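Local coordinates for nitroreductase family protein (Lactobacillus plantarum, PDB 4QLX) that probably catalyses the NADH- and FMN-dependent reduction of 10-oxo-(11E)-octadecenoate to 10-oxooctadecanoate in the saturation of polyunsaturated fatty acids, at residues A47-W58 with D143-Q154; A87-Q98 with K186-G197. All blocks are in the same frame, centred on the assembly; numbering follows the deposited sequence.

How the interactions relate
From the N terminus the order is 47-58, 87-98, 143-154, 186-197, so the two contacts cross rather than nest. Interaction 1 closes a loop of 84 intervening residues, bringing helix 137-161 back against the flavin-binding segment that leads into strand 58-63. Interaction 2 closes a loop of 87 residues and pairs strands 89-96 and 188-197 in the middle of the sheet. The two meet directly: S57 O lies 2.9 Å from D96 N, a probable hydrogen bond joining the loop's end, just before strand 58-63, to strand 89-96, and C148 SG of the helix packs on I93, A94 and G95. Together they tie loop, helix and sheet into one body, and both touch the second subunit.

Interaction 1: residues A47-W58 with D143-Q154; sequences ATAPSACNLQSW and DATIDCSVVGMQ. With FMN (flavin mononucleotide), chain J; KTC (10-oxooctadecanoic acid), chain D.
The FMN-binding loop 47-58 is pinned to helix 137-161 chiefly by D147, whose carboxylate takes N-H groups from A52 and S57. With its CG anti to the carbonyl carbon (chi1 -69°), D147 reaches into the curve of the loop. D147 OD1 accepts from A52 N at 3.0 Å on its syn side, nearly straight (165°) but tilted from the carboxylate plane. D147 OD2 accepts from S57 N at 3.3 Å on its anti side, likewise tilted. V151 rides over one face of the W58 indole, CB 3.9 Å from the centroid of the six-membered ring, while Q56 C covers the opposite face. D147 O sits at the ring's edge, 3.2 Å from W58 CE3. Q154 NE2 donates to T48 OG1 at 3.2 Å, and also to A46 O; T48 OG1 in turn hydrogen-bonds to E45 O. P50 O is buried against V150 CG2 with no polar partner. The loop also meets the ligands: C53 N donates to ketone O2 of 10-oxooctadecanoic acid at 2.7 Å, and S51 N bonds weakly to FMN O3', in a site completed by R26 and S24 of the second subunit. D147 is thus a second-shell anchor for the loop whose C53 N-H probably helps polarise the ketone.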
loop_
_atom_site.group_PDB
_atom_site.type_symbol
_atom_site.label_atom_id
_atom_site.label_comp_id
_atom_site.label_asym_id
_atom_site.label_seq_id
_atom_site.Cartn_x
_atom_site.Cartn_y
_atom_site.Cartn_z
ATOM N N ALA A 47 3.128 10.092 1.254
ATOM C CA ALA A 47 4.455 9.891 0.670
ATOM C C ALA A 47 5.503 9.631 1.744
ATOM O O ALA A 47 6.703 9.551 1.446
ATOM C CB ALA A 47 4.854 11.085 -0.189
ATOM N N THR A 48 5.053 9.495 2.989
ATOM C CA THR A 48 5.868 8.857 4.025
ATOM C C THR A 48 6.049 7.362 3.717
ATOM O O THR A 48 6.883 6.689 4.333
ATOM C CB THR A 48 5.251 9.029 5.435
ATOM O OG1 THR A 48 3.962 8.405 5.483
ATOM C CG2 THR A 48 5.096 10.504 5.778
ATOM N N ALA A 49 5.285 6.850 2.749
ATOM C CA ALA A 49 5.411 5.455 2.301
ATOM C C ALA A 49 6.859 5.049 1.948
ATOM O O ALA A 49 7.668 5.898 1.565
ATOM C CB ALA A 49 4.479 5.213 1.077
ATOM N N PRO A 50 7.187 3.743 2.072
ATOM C CA PRO A 50 8.492 3.243 1.619
ATOM C C PRO A 50 8.526 3.184 0.099
ATOM O O PRO A 50 7.484 3.279 -0.539
ATOM C CB PRO A 50 8.550 1.834 2.209
ATOM C CG PRO A 50 7.117 1.403 2.154
ATOM C CD PRO A 50 6.337 2.645 2.563
ATOM N N SER A 51 9.713 3.028 -0.468
ATOM C CA SER A 51 9.889 2.952 -1.912
ATOM C C SER A 51 11.221 2.252 -2.135
ATOM O O SER A 51 12.120 2.352 -1.287
ATOM C CB SER A 51 9.865 4.348 -2.562
ATOM O OG SER A 51 10.974 5.124 -2.125
ATOM N N ALA A 52 11.349 1.525 -3.240
ATOM C CA ALA A 52 12.602 0.812 -3.495
ATOM C C ALA A 52 13.755 1.801 -3.574
ATOM O O ALA A 52 13.683 2.791 -4.300
ATOM C CB ALA A 52 12.513 -0.021 -4.780
ATOM N N CYS A 53 14.804 1.531 -2.800
ATOM C CA CYS A 53 15.983 2.400 -2.698
ATOM C C CYS A 53 15.659 3.865 -2.404
ATOM O O CYS A 53 16.424 4.766 -2.772
ATOM C CB CYS A 53 16.816 2.304 -3.976
ATOM S SG CYS A 53 17.648 0.703 -4.159
ATOM N N ASN A 54 14.533 4.084 -1.724
ATOM C CA ASN A 54 14.029 5.426 -1.393
ATOM C C ASN A 54 13.985 6.360 -2.605
ATOM O O ASN A 54 14.106 7.575 -2.464
ATOM C CB ASN A 54 14.853 6.073 -0.265
ATOM C CG ASN A 54 14.091 7.206 0.436
ATOM O OD1 ASN A 54 12.856 7.199 0.469
ATOM N ND2 ASN A 54 14.817 8.187 0.970
ATOM N N LEU A 55 13.786 5.788 -3.792
ATOM C CA LEU A 55 13.698 6.567 -5.030
ATOM C C LEU A 55 12.332 7.247 -5.195
ATOM O O LEU A 55 12.173 8.121 -6.054
ATOM C CB LEU A 55 13.984 5.672 -6.239
ATOM C CG LEU A 55 15.422 5.132 -6.298
ATOM C CD1 LEU A 55 15.589 4.231 -7.511
ATOM C CD2 LEU A 55 16.398 6.286 -6.355
ATOM N N GLN A 56 11.358 6.840 -4.378
ATOM C CA GLN A 56 10.073 7.536 -4.310
ATOM C C GLN A 56 9.487 7.733 -5.711
ATOM O O GLN A 56 9.179 8.857 -6.118
ATOM C CB GLN A 56 10.254 8.881 -3.602
ATOM C CG GLN A 56 10.660 8.781 -2.141
ATOM C CD GLN A 56 11.281 10.079 -1.630
ATOM O OE1 GLN A 56 10.590 11.088 -1.473
ATOM N NE2 GLN A 56 12.597 10.060 -1.386
ATOM N N SER A 57 9.374 6.630 -6.446
ATOM C CA SER A 57 9.216 6.672 -7.895
ATOM C C SER A 57 7.764 6.930 -8.309
ATOM O O SER A 57 7.235 6.291 -9.232
ATOM C CB SER A 57 9.729 5.361 -8.515
ATOM O OG SER A 57 11.113 5.128 -8.193
ATOM N N TRP A 58 7.136 7.882 -7.628
ATOM C CA TRP A 58 5.724 8.201 -7.872
ATOM C C TRP A 58 5.566 9.631 -8.356
ATOM O O TRP A 58 6.414 10.477 -8.089
ATOM C CB TRP A 58 4.889 7.995 -6.606
ATOM C CG TRP A 58 5.552 8.463 -5.325
ATOM C CD1 TRP A 58 5.856 9.753 -4.980
ATOM C CD2 TRP A 58 5.959 7.649 -4.221
ATOM N NE1 TRP A 58 6.424 9.788 -3.735
ATOM C CE2 TRP A 58 6.496 8.508 -3.241
ATOM C CE3 TRP A 58 5.912 6.273 -3.957
ATOM C CZ2 TRP A 58 7.003 8.044 -2.023
ATOM C CZ3 TRP A 58 6.412 5.806 -2.743
ATOM C CH2 TRP A 58 6.948 6.696 -1.790
ATOM N N ASP A 143 9.030 -1.886 -11.055
ATOM C CA ASP A 143 9.568 -1.200 -9.885
ATOM C C ASP A 143 8.744 0.052 -9.555
ATOM O O ASP A 143 8.340 0.275 -8.409
ATOM C CB ASP A 143 11.037 -0.827 -10.132
ATOM C CG ASP A 143 11.655 -0.023 -8.996
ATOM O OD1 ASP A 143 11.529 1.229 -8.982
ATOM O OD2 ASP A 143 12.314 -0.648 -8.128
ATOM N N ALA A 144 8.495 0.876 -10.561
ATOM C CA ALA A 144 7.774 2.109 -10.311
ATOM C C ALA A 144 6.326 1.789 -9.915
ATOM O O ALA A 144 5.746 2.478 -9.078
ATOM C CB ALA A 144 7.825 3.018 -11.536
ATOM N N THR A 145 5.756 0.733 -10.494
ATOM C CA THR A 145 4.362 0.357 -10.182
ATOM C C THR A 145 4.208 -0.032 -8.705
ATOM O O THR A 145 3.237 0.355 -8.043
ATOM C CB THR A 145 3.858 -0.803 -11.095
ATOM O OG1 THR A 145 3.787 -0.359 -12.461
ATOM C CG2 THR A 145 2.485 -1.299 -10.658
ATOM N N ILE A 146 5.174 -0.765 -8.171
ATOM C CA ILE A 146 5.127 -1.109 -6.754
ATOM C C ILE A 146 5.143 0.129 -5.847
ATOM O O ILE A 146 4.313 0.237 -4.959
ATOM C CB ILE A 146 6.292 -2.028 -6.355
ATOM C CG1 ILE A 146 6.226 -3.341 -7.130
ATOM C CG2 ILE A 146 6.245 -2.308 -4.860
ATOM C CD1 ILE A 146 7.420 -4.272 -6.862
ATOM N N ASP A 147 6.080 1.056 -6.074
ATOM C CA ASP A 147 6.125 2.311 -5.306
ATOM C C ASP A 147 4.774 3.069 -5.363
ATOM O O ASP A 147 4.287 3.595 -4.363
ATOM C CB ASP A 147 7.222 3.240 -5.825
ATOM C CG ASP A 147 8.642 2.730 -5.558
ATOM O OD1 ASP A 147 8.831 1.676 -4.903
ATOM O OD2 ASP A 147 9.581 3.413 -6.027
ATOM N N CYS A 148 4.188 3.132 -6.550
ATOM C CA CYS A 148 2.942 3.873 -6.741
ATOM C C CYS A 148 1.777 3.219 -6.021
ATOM O O CYS A 148 0.825 3.882 -5.616
ATOM C CB CYS A 148 2.616 3.990 -8.222
ATOM S SG CYS A 148 3.661 5.163 -9.082
ATOM N N SER A 149 1.852 1.903 -5.885
ATOM C CA SER A 149 0.785 1.155 -5.231
ATOM C C SER A 149 0.873 1.311 -3.719
ATOM O O SER A 149 -0.149 1.415 -3.051
ATOM C CB SER A 149 0.850 -0.329 -5.635
ATOM O OG SER A 149 0.804 -0.471 -7.051
ATOM N N VAL A 150 2.083 1.334 -3.156
ATOM C CA VAL A 150 2.150 1.468 -1.702
ATOM C C VAL A 150 1.821 2.892 -1.272
ATOM O O VAL A 150 1.243 3.086 -0.195
ATOM C CB VAL A 150 3.524 1.047 -1.102
ATOM C CG1 VAL A 150 3.829 -0.420 -1.431
ATOM C CG2 VAL A 150 4.666 1.973 -1.563
ATOM N N VAL A 151 2.173 3.894 -2.082
ATOM C CA VAL A 151 1.807 5.258 -1.715
ATOM C C VAL A 151 0.297 5.445 -1.939
ATOM O O VAL A 151 -0.364 6.167 -1.188
ATOM C CB VAL A 151 2.646 6.338 -2.489
ATOM C CG1 VAL A 151 2.156 6.517 -3.920
ATOM C CG2 VAL A 151 2.584 7.680 -1.767
ATOM N N GLY A 152 -0.258 4.767 -2.942
ATOM C CA GLY A 152 -1.700 4.824 -3.180
ATOM C C GLY A 152 -2.497 4.234 -2.030
ATOM O O GLY A 152 -3.521 4.781 -1.591
ATOM N N MET A 153 -2.027 3.093 -1.546
ATOM C CA MET A 153 -2.621 2.460 -0.372
ATOM C C MET A 153 -2.559 3.396 0.836
ATOM O O MET A 153 -3.519 3.511 1.575
ATOM C CB MET A 153 -1.913 1.132 -0.054
ATOM C CG MET A 153 -2.602 0.304 1.073
ATOM S SD MET A 153 -4.281 -0.248 0.670
ATOM C CE MET A 153 -5.270 0.736 1.800
ATOM N N GLN A 154 -1.437 4.084 1.042
ATOM C CA GLN A 154 -1.381 4.986 2.186
ATOM C C GLN A 154 -2.340 6.158 1.979
ATOM O O GLN A 154 -2.954 6.616 2.932
ATOM C CB GLN A 154 0.055 5.474 2.457
ATOM C CG GLN A 154 0.905 4.371 3.099
ATOM C CD GLN A 154 1.889 4.879 4.150
ATOM O OE1 GLN A 154 2.111 4.223 5.173
ATOM N NE2 GLN A 154 2.482 6.054 3.906
HETATM N N1 FMN J . 15.336 -2.402 1.764
HETATM C C2 FMN J . 16.408 -3.272 1.776
HETATM O O2 FMN J . 17.257 -3.185 2.668
HETATM N N3 FMN J . 16.552 -4.216 0.781
HETATM C C4 FMN J . 15.624 -4.308 -0.232
HETATM O O4 FMN J . 15.729 -5.143 -1.122
HETATM C C4A FMN J . 14.537 -3.456 -0.240
HETATM N N5 FMN J . 13.613 -3.570 -1.251
HETATM C C5A FMN J . 12.515 -2.744 -1.273
HETATM C C6 FMN J . 11.586 -2.901 -2.299
HETATM C C7 FMN J . 10.471 -2.081 -2.329
HETATM C C7M FMN J . 9.453 -2.217 -3.425
HETATM C C8 FMN J . 10.283 -1.127 -1.340
HETATM C C8M FMN J . 9.068 -0.262 -1.406
HETATM C C9 FMN J . 11.217 -0.968 -0.311
HETATM C C9A FMN J . 12.345 -1.787 -0.273
HETATM N N10 FMN J . 13.311 -1.646 0.737
HETATM C C10 FMN J . 14.387 -2.500 0.761
HETATM C "C1'" FMN J . 13.166 -0.629 1.837
HETATM C "C2'" FMN J . 13.563 0.770 1.306
HETATM O "O2'" FMN J . 14.980 0.871 1.101
HETATM C "C3'" FMN J . 13.021 1.876 2.225
HETATM O "O3'" FMN J . 11.588 1.851 2.184
HETATM C "C4'" FMN J . 13.440 3.297 1.832
HETATM O "O4'" FMN J . 14.818 3.495 2.003
HETATM C "C5'" FMN J . 12.697 4.340 2.666
HETATM O "O5'" FMN J . 13.013 4.139 4.025
HETATM P P FMN J . 11.880 3.800 5.140
HETATM O O1P FMN J . 10.858 4.911 5.201
HETATM O O2P FMN J . 11.176 2.534 4.767
HETATM O O3P FMN J . 12.618 3.649 6.466
HETATM O O1 KTC D . 20.575 0.704 7.738
HETATM C C17 KTC D . 21.515 1.249 7.165
HETATM O O KTC D . 22.738 1.198 7.703
HETATM C C16 KTC D . 21.286 1.964 5.856
HETATM C C15 KTC D . 20.129 1.275 5.156
HETATM C C14 KTC D . 20.519 0.917 3.738
HETATM C C13 KTC D . 19.688 1.749 2.781
HETATM C C12 KTC D . 18.732 0.854 2.020
HETATM C C11 KTC D . 19.401 0.307 0.778
HETATM C C10 KTC D . 18.352 0.204 -0.317
HETATM C C9 KTC D . 17.849 -1.225 -0.432
HETATM C C8 KTC D . 16.670 -1.215 -1.360
HETATM O O2 KTC D . 15.736 -0.449 -1.141
HETATM C C7 KTC D . 16.671 -2.158 -2.540
HETATM C C6 KTC D . 15.333 -2.085 -3.249
HETATM C C5 KTC D . 15.096 -3.316 -4.108
HETATM C C4 KTC D . 15.503 -3.041 -5.547
HETATM C C3 KTC D . 15.294 -4.274 -6.425
HETATM C C2 KTC D . 16.094 -4.137 -7.717
HETATM C C1 KTC D . 15.955 -2.727 -8.285
HETATM C C KTC D . 16.630 -2.569 -9.632
HETATM O O HOH W 1 11.827 2.595 -6.807
#

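Interaction 2: residues A87-Q98 with K186-G197; sequences ASAIVFIAGDTQ and KRYVPVMGIAIG
Strands 89-96 and 188-197 run antiparallel with a marked twist, from A89 opposite I196 to D96 opposite Y188, their axes at 139° and 4.3 Å apart at closest. V91 and I194 bond both ways, V91 N to I194 O and I194 N to V91 O, each 2.8 Å long. The pairing slips by one residue where V191 and M192 both face I93, a classic beta bulge: I93 O takes V191 N at 3.2 Å and, weakly, M192 N. A second bulge sets S88 and A89 against I196. F92 holds its CG anti to the backbone N (chi1 -166°), which lays one ring face over M192 O, 3.6 Å below its centre; P190 CB meets the edge at CZ. Helices 66-72 and 177-181 cover this side. On the other side I93 CD1 touches I194 CG1, and helix 137-161 packs on V91, I93 and M192. At the D96 end of the pair the extended R187 side chain makes a side-on salt bridge, R187 NE to D96 OD1 at 2.8 Å and R187 NH2 to D96 OD2 at 2.9 Å. Q98 N also donates to D96 OD1, closing an Asx turn, from the carboxylate face opposite R187 NE, so OD1 is held from both faces. R187 O is likewise held twice, by T97 N and by T97 OG1 at 2.7 Å. The Q98 amide lies almost parallel to the R187 guanidinium, 12° apart, with Q98 OE1 against R187 CD. These are the two central strands of the antiparallel sheet that this chain contributes, ordered 58-63, 89-96, 188-197, 165-169, as in the nitroreductase fold; the M192 side chain, about 5 Å from a bound FMN, also packs on I146 of the second subunit, consistent with the family's flavin sites at the dimer interface.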
loop_
_atom_site.group_PDB
_atom_site.type_symbol
_atom_site.label_atom_id
_atom_site.label_comp_id
_atom_site.label_asym_id
_atom_site.label_seq_id
_atom_site.Cartn_x
_atom_site.Cartn_y
_atom_site.Cartn_z
ATOM N N ALA A 87 -16.373 13.143 -7.168
ATOM C CA ALA A 87 -15.269 13.319 -6.224
ATOM C C ALA A 87 -14.877 14.783 -6.044
ATOM O O ALA A 87 -14.944 15.576 -6.987
ATOM C CB ALA A 87 -14.055 12.515 -6.664
ATOM N N SER A 88 -14.479 15.135 -4.823
ATOM C CA SER A 88 -13.908 16.453 -4.566
ATOM C C SER A 88 -12.624 16.611 -5.382
ATOM O O SER A 88 -12.388 17.648 -5.993
ATOM C CB SER A 88 -13.609 16.656 -3.078
ATOM O OG SER A 88 -14.773 16.500 -2.278
ATOM N N ALA A 89 -11.795 15.574 -5.384
ATOM C CA ALA A 89 -10.582 15.575 -6.194
ATOM C C ALA A 89 -10.185 14.152 -6.538
ATOM O O ALA A 89 -10.456 13.224 -5.777
ATOM C CB ALA A 89 -9.454 16.279 -5.468
ATOM N N ILE A 90 -9.571 13.980 -7.702
ATOM C CA ILE A 90 -8.962 12.708 -8.042
ATOM C C ILE A 90 -7.451 12.929 -8.029
ATOM O O ILE A 90 -6.960 13.925 -8.557
ATOM C CB ILE A 90 -9.423 12.172 -9.408
ATOM C CG1 ILE A 90 -10.951 12.034 -9.438
ATOM C CG2 ILE A 90 -8.757 10.834 -9.727
ATOM C CD1 ILE A 90 -11.663 13.277 -9.977
ATOM N N VAL A 91 -6.727 12.025 -7.384
ATOM C CA VAL A 91 -5.279 12.071 -7.414
ATOM C C VAL A 91 -4.801 10.905 -8.264
ATOM O O VAL A 91 -4.886 9.736 -7.846
ATOM C CB VAL A 91 -4.679 12.011 -6.012
ATOM C CG1 VAL A 91 -3.150 11.936 -6.078
ATOM C CG2 VAL A 91 -5.141 13.215 -5.198
ATOM N N PHE A 92 -4.336 11.202 -9.476
ATOM C CA PHE A 92 -3.835 10.128 -10.313
ATOM C C PHE A 92 -2.355 9.892 -10.061
ATOM O O PHE A 92 -1.570 10.844 -9.978
ATOM C CB PHE A 92 -4.061 10.391 -11.805
ATOM C CG PHE A 92 -3.848 9.163 -12.631
ATOM C CD1 PHE A 92 -4.896 8.279 -12.861
ATOM C CD2 PHE A 92 -2.580 8.837 -13.095
ATOM C CE1 PHE A 92 -4.695 7.118 -13.577
ATOM C CE2 PHE A 92 -2.368 7.676 -13.814
ATOM C CZ PHE A 92 -3.415 6.814 -14.058
ATOM N N ILE A 93 -1.978 8.620 -9.965
ATOM C CA ILE A 93 -0.604 8.264 -9.665
ATOM C C ILE A 93 0.054 7.611 -10.875
ATOM O O ILE A 93 -0.450 6.641 -11.438
ATOM C CB ILE A 93 -0.514 7.330 -8.426
ATOM C CG1 ILE A 93 -1.386 7.886 -7.294
ATOM C CG2 ILE A 93 0.950 7.209 -7.954
ATOM C CD1 ILE A 93 -1.523 6.953 -6.081
ATOM N N ALA A 94 1.176 8.181 -11.291
ATOM C CA ALA A 94 1.938 7.627 -12.396
ATOM C C ALA A 94 3.323 7.249 -11.880
ATOM O O ALA A 94 3.820 7.854 -10.937
ATOM C CB ALA A 94 2.029 8.617 -13.542
ATOM N N GLY A 95 3.935 6.242 -12.491
ATOM C CA GLY A 95 5.235 5.772 -12.058
ATOM C C GLY A 95 6.337 6.497 -12.798
ATOM O O GLY A 95 6.217 6.766 -13.990
ATOM N N ASP A 96 7.402 6.824 -12.080
ATOM C CA ASP A 96 8.545 7.542 -12.648
ATOM C C ASP A 96 9.668 6.562 -12.978
ATOM O O ASP A 96 10.403 6.126 -12.096
ATOM C CB ASP A 96 9.030 8.617 -11.669
ATOM C CG ASP A 96 10.195 9.444 -12.213
ATOM O OD1 ASP A 96 10.601 9.252 -13.383
ATOM O OD2 ASP A 96 10.694 10.307 -11.464
ATOM N N THR A 97 9.808 6.228 -14.258
ATOM C CA THR A 97 10.778 5.225 -14.676
ATOM C C THR A 97 12.165 5.826 -14.913
ATOM O O THR A 97 13.037 5.184 -15.490
ATOM C CB THR A 97 10.317 4.495 -15.948
ATOM O OG1 THR A 97 10.362 5.393 -17.065
ATOM C CG2 THR A 97 8.897 3.969 -15.768
ATOM N N GLN A 98 12.357 7.064 -14.478
ATOM C CA GLN A 98 13.672 7.684 -14.532
ATOM C C GLN A 98 14.093 8.130 -13.142
ATOM O O GLN A 98 15.038 8.907 -12.993
ATOM C CB GLN A 98 13.677 8.870 -15.499
ATOM C CG GLN A 98 13.510 8.467 -16.964
ATOM C CD GLN A 98 13.370 9.666 -17.884
ATOM O OE1 GLN A 98 13.536 10.809 -17.461
ATOM N NE2 GLN A 98 13.043 9.411 -19.144
ATOM N N LYS A 186 7.862 9.223 -22.444
ATOM C CA LYS A 186 9.148 8.552 -22.301
ATOM C C LYS A 186 9.403 8.147 -20.852
ATOM O O LYS A 186 10.122 7.188 -20.589
ATOM C CB LYS A 186 10.292 9.458 -22.767
ATOM C CG LYS A 186 10.402 9.695 -24.263
ATOM C CD LYS A 186 11.715 10.402 -24.571
ATOM C CE LYS A 186 12.914 9.535 -24.155
ATOM N NZ LYS A 186 13.888 10.226 -23.246
ATOM N N ARG A 187 8.814 8.899 -19.926
ATOM C CA ARG A 187 9.175 8.841 -18.513
ATOM C C ARG A 187 8.152 8.155 -17.606
ATOM O O ARG A 187 8.495 7.324 -16.764
ATOM C CB ARG A 187 9.403 10.260 -17.994
ATOM C CG ARG A 187 9.823 10.296 -16.546
ATOM C CD ARG A 187 10.205 11.682 -16.100
ATOM N NE ARG A 187 10.826 11.644 -14.773
ATOM C CZ ARG A 187 11.276 12.715 -14.131
ATOM N NH1 ARG A 187 11.163 13.916 -14.686
ATOM N NH2 ARG A 187 11.831 12.585 -12.929
ATOM N N TYR A 188 6.892 8.526 -17.771
ATOM C CA TYR A 188 5.859 8.142 -16.815
ATOM C C TYR A 188 4.962 7.007 -17.307
ATOM O O TYR A 188 4.623 6.940 -18.481
ATOM C CB TYR A 188 5.016 9.371 -16.466
ATOM C CG TYR A 188 5.803 10.433 -15.749
ATOM C CD1 TYR A 188 6.224 10.244 -14.438
ATOM C CD2 TYR A 188 6.128 11.629 -16.374
ATOM C CE1 TYR A 188 6.951 11.214 -13.772
ATOM C CE2 TYR A 188 6.846 12.610 -15.714
ATOM C CZ TYR A 188 7.255 12.398 -14.414
ATOM O OH TYR A 188 7.977 13.371 -13.762
ATOM N N VAL A 189 4.601 6.109 -16.396
ATOM C CA VAL A 189 3.650 5.040 -16.687
ATOM C C VAL A 189 2.401 5.147 -15.794
ATOM O O VAL A 189 2.497 5.400 -14.593
ATOM C CB VAL A 189 4.302 3.643 -16.514
ATOM C CG1 VAL A 189 5.457 3.463 -17.511
ATOM C CG2 VAL A 189 4.791 3.437 -15.087
ATOM N N PRO A 190 1.215 4.945 -16.371
ATOM C CA PRO A 190 0.013 5.087 -15.549
ATOM C C PRO A 190 -0.170 3.907 -14.601
ATOM O O PRO A 190 0.130 2.774 -14.982
ATOM C CB PRO A 190 -1.111 5.141 -16.585
ATOM C CG PRO A 190 -0.582 4.363 -17.737
ATOM C CD PRO A 190 0.907 4.527 -17.749
ATOM N N VAL A 191 -0.649 4.166 -13.388
ATOM C CA VAL A 191 -0.874 3.094 -12.430
ATOM C C VAL A 191 -2.321 3.071 -11.923
ATOM O O VAL A 191 -3.061 2.128 -12.204
ATOM C CB VAL A 191 0.100 3.204 -11.241
ATOM C CG1 VAL A 191 -0.237 2.177 -10.161
ATOM C CG2 VAL A 191 1.549 3.024 -11.735
ATOM N N MET A 192 -2.728 4.099 -11.187
ATOM C CA MET A 192 -4.084 4.132 -10.644
ATOM C C MET A 192 -4.540 5.542 -10.289
ATOM O O MET A 192 -3.730 6.417 -9.997
ATOM C CB MET A 192 -4.202 3.231 -9.399
ATOM C CG MET A 192 -3.412 3.734 -8.181
ATOM S SD MET A 192 -3.687 2.825 -6.636
ATOM C CE MET A 192 -2.654 1.381 -6.899
ATOM N N GLY A 193 -5.855 5.751 -10.315
ATOM C CA GLY A 193 -6.436 6.974 -9.791
ATOM C C GLY A 193 -6.941 6.751 -8.377
ATOM O O GLY A 193 -7.342 5.641 -8.014
ATOM N N ILE A 194 -6.889 7.797 -7.566
ATOM C CA ILE A 194 -7.501 7.774 -6.241
ATOM C C ILE A 194 -8.569 8.863 -6.203
ATOM O O ILE A 194 -8.240 10.050 -6.175
ATOM C CB ILE A 194 -6.487 8.022 -5.105
ATOM C CG1 ILE A 194 -5.297 7.043 -5.156
ATOM C CG2 ILE A 194 -7.168 7.977 -3.744
ATOM C CD1 ILE A 194 -5.656 5.582 -5.029
ATOM N N ALA A 195 -9.843 8.474 -6.217
ATOM C CA ALA A 195 -10.915 9.454 -6.074
ATOM C C ALA A 195 -11.155 9.705 -4.601
ATOM O O ALA A 195 -11.254 8.764 -3.837
ATOM C CB ALA A 195 -12.206 8.963 -6.760
ATOM N N ILE A 196 -11.265 10.971 -4.205
ATOM C CA ILE A 196 -11.429 11.333 -2.795
ATOM C C ILE A 196 -12.604 12.302 -2.589
ATOM O O ILE A 196 -12.819 13.208 -3.401
ATOM C CB ILE A 196 -10.140 12.002 -2.233
ATOM C CG1 ILE A 196 -8.902 11.122 -2.470
ATOM C CG2 ILE A 196 -10.288 12.358 -0.760
ATOM C CD1 ILE A 196 -7.590 11.730 -1.885
ATOM N N GLY A 197 -13.358 12.115 -1.507
ATOM C CA GLY A 197 -14.372 13.079 -1.105
ATOM C C GLY A 197 -15.111 12.624 0.137
ATOM O O GLY A 197 -14.703 11.653 0.772
HETATM O O HOH W 2 12.591 6.594 -19.834
#